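Local structure of enoyl-CoA hydratase subunit I (2PBP) at residues A72-D75 against P76-E80. The protein probably acts as a hydro-lyase of the enoyl-CoA hydratase/isomerase family, adding water across the double bond of enoyl-CoA thioesters. Sequence-based numbering, arbitrary orientation.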
ATOM      1  N   ALA A  72       0.148  20.719  32.400  1.00  9.18           N
ATOM      2  CA  ALA A  72      -0.071  22.055  32.946  1.00 10.63           C
ATOM      3  C   ALA A  72       1.225  22.755  33.338  1.00 10.27           C
ATOM      4  O   ALA A  72       1.256  23.974  33.472  1.00 11.32           O
ATOM      5  CB  ALA A  72      -1.011  21.982  34.149  1.00 12.08           C
ATOM      6  N   LYS A  73       2.291  21.984  33.524  1.00 10.19           N
ATOM      7  CA  LYS A  73       3.583  22.556  33.893  1.00 13.12           C
ATOM      8  C   LYS A  73       4.297  23.181  32.699  1.00 12.76           C
ATOM      9  O   LYS A  73       5.215  23.984  32.862  1.00 12.77           O
ATOM     10  CB  LYS A  73       4.496  21.476  34.475  1.00 14.33           C
ATOM     11  CG  LYS A  73       4.039  20.861  35.781  1.00 16.56           C
ATOM     12  CD  LYS A  73       5.041  19.805  36.236  1.00 21.49           C
ATOM     13  CE  LYS A  73       6.440  20.396  36.383  1.00 22.62           C
ATOM     14  NZ  LYS A  73       7.465  19.361  36.702  1.00 26.14           N
ATOM     15  N   ASP A  74       3.874  22.809  31.497  1.00 12.42           N
ATOM     16  CA  ASP A  74       4.523  23.296  30.289  1.00 10.90           C
ATOM     17  C   ASP A  74       4.146  24.676  29.758  1.00 10.89           C
ATOM     18  O   ASP A  74       3.092  25.229  30.072  1.00  9.90           O
ATOM     19  CB  ASP A  74       4.340  22.270  29.167  1.00 11.34           C
ATOM     20  CG  ASP A  74       4.879  20.899  29.539  1.00 12.71           C
ATOM     21  OD1 ASP A  74       5.927  20.836  30.219  1.00 13.55           O
ATOM     22  OD2 ASP A  74       4.266  19.883  29.139  1.00 11.10           O
ATOM     23  N   ASP A  75       5.056  25.215  28.949  1.00 11.10           N
ATOM     24  CA  ASP A  75       4.912  26.498  28.273  1.00 10.73           C
ATOM     25  C   ASP A  75       5.745  26.332  26.994  1.00  9.87           C
ATOM     26  O   ASP A  75       6.510  25.376  26.874  1.00  8.55           O
ATOM     27  CB  ASP A  75       5.418  27.658  29.151  1.00 12.43           C
ATOM     28  CG  ASP A  75       6.870  27.503  29.568  1.00 14.12           C
ATOM     29  OD1 ASP A  75       7.756  27.673  28.710  1.00 10.15           O
ATOM     30  OD2 ASP A  75       7.121  27.214  30.759  1.00 15.33           O
ATOM     31  N   PRO A  76       5.603  27.246  26.022  1.00  8.25           N
ATOM     32  CA  PRO A  76       6.353  27.146  24.764  1.00  8.90           C
ATOM     33  C   PRO A  76       7.861  26.890  24.856  1.00  8.41           C
ATOM     34  O   PRO A  76       8.383  26.009  24.176  1.00  5.58           O
ATOM     35  CB  PRO A  76       6.038  28.471  24.070  1.00  7.92           C
ATOM     36  CG  PRO A  76       4.649  28.771  24.558  1.00  5.95           C
ATOM     37  CD  PRO A  76       4.749  28.444  26.029  1.00  7.19           C
ATOM     38  N   ILE A  77       8.556  27.658  25.686  1.00  7.41           N
ATOM     39  CA  ILE A  77      10.004  27.509  25.817  1.00  9.17           C
ATOM     40  C   ILE A  77      10.412  26.222  26.530  1.00  7.75           C
ATOM     41  O   ILE A  77      11.352  25.545  26.109  1.00  7.01           O
ATOM     42  CB  ILE A  77      10.621  28.729  26.535  1.00  9.75           C
ATOM     43  CG1 ILE A  77      10.229  30.013  25.797  1.00 10.45           C
ATOM     44  CG2 ILE A  77      12.137  28.596  26.583  1.00 10.01           C
ATOM     45  CD1 ILE A  77      10.673  30.157  24.312  1.00 13.93           C
ATOM     46  N   ARG A  78       9.705  25.887  27.605  1.00  8.62           N
ATOM     47  CA  ARG A  78       9.983  24.662  28.345  1.00  7.65           C
ATOM     48  C   ARG A  78       9.837  23.468  27.395  1.00  7.22           C
ATOM     49  O   ARG A  78      10.661  22.551  27.400  1.00  6.36           O
ATOM     50  CB  ARG A  78       9.008  24.522  29.523  1.00  9.18           C
ATOM     51  CG  ARG A  78       9.074  23.179  30.250  1.00 10.20           C
ATOM     52  CD  ARG A  78       8.114  23.158  31.442  1.00 10.98           C
ATOM     53  NE  ARG A  78       7.815  21.807  31.922  1.00 13.76           N
ATOM     54  CZ  ARG A  78       8.617  21.068  32.685  1.00 15.74           C
ATOM     55  NH1 ARG A  78       9.796  21.536  33.082  1.00 17.94           N
ATOM     56  NH2 ARG A  78       8.234  19.854  33.057  1.00 14.73           N
ATOM     57  N   LEU A  79       8.790  23.487  26.573  1.00  6.43           N
ATOM     58  CA  LEU A  79       8.554  22.403  25.622  1.00  6.40           C
ATOM     59  C   LEU A  79       9.634  22.358  24.546  1.00  6.73           C
ATOM     60  O   LEU A  79      10.084  21.281  24.151  1.00  5.51           O
ATOM     61  CB  LEU A  79       7.174  22.553  24.976  1.00  6.84           C
ATOM     62  CG  LEU A  79       6.001  22.243  25.912  1.00  7.09           C
ATOM     63  CD1 LEU A  79       4.689  22.710  25.291  1.00  8.71           C
ATOM     64  CD2 LEU A  79       5.974  20.740  26.201  1.00  7.15           C
ATOM     65  N   GLU A  80      10.052  23.528  24.074  1.00  6.40           N
ATOM     66  CA  GLU A  80      11.090  23.594  23.051  1.00  7.35           C
ATOM     67  C   GLU A  80      12.361  22.902  23.548  1.00  5.93           C
ATOM     68  O   GLU A  80      12.962  22.103  22.832  1.00  5.08           O
ATOM     69  CB  GLU A  80      11.388  25.050  22.694  1.00  7.58           C
ATOM     70  CG  GLU A  80      12.523  25.240  21.691  1.00  9.41           C
ATOM     71  CD  GLU A  80      12.258  24.582  20.344  1.00  8.74           C
ATOM     72  OE1 GLU A  80      11.195  24.840  19.738  1.00  9.64           O
ATOM     73  OE2 GLU A  80      13.126  23.811  19.884  1.00  8.80           O
TER
HETATM   74  O   HOH W   1       5.695  18.820  31.971  1.00 12.85           O
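Asp75 caps the N-terminus of helix 76-82 and Asp74 holds the side chain of Arg78, so two successive aspartates grip the first turn of this surface helix of the crotonase-like fold. At the N-cap, OD1 of Asp75 accepts from N of Arg78 at 2.9 Å, with an N-H...O angle of 171°; the donor lies above the carboxylate plane. The carboxylate is folded over the helix start because CG sits between the backbone N and carbonyl carbon (chi1 58°), which also brings OD2 within 3.5 Å of CB of Arg78. O of Asp75 takes N of Leu79 at 3.0 Å, the i to i+4 bond of the N-cap residue itself, the first of the helix. Asp74 uses OD1 for a salt bridge to NE of Arg78, 2.7 Å long, with the two flat groups nearly coplanar but the oxygen tilted from the guanidinium plane. A water donates to that same OD1 and accepts from NH2 of Arg78, closing a small ring at the guanidinium edge. An alanine in place of Arg78 would probably leave OD1 of Asp74 without its charged mate and this water without its donor. CD2 of Leu79 lies over a face of the Asp74 carboxylate, 3.5 Å from OD2 of Asp74. The extended Arg78 chain runs back toward the preceding loop, its CD 3.3 Å from O of Lys73. Two further cations, Arg31 and Lys73, come near the guanidinium; CE of Lys73 lies over one face, and its NZ stands 3.8 Å from NH2 of Arg78.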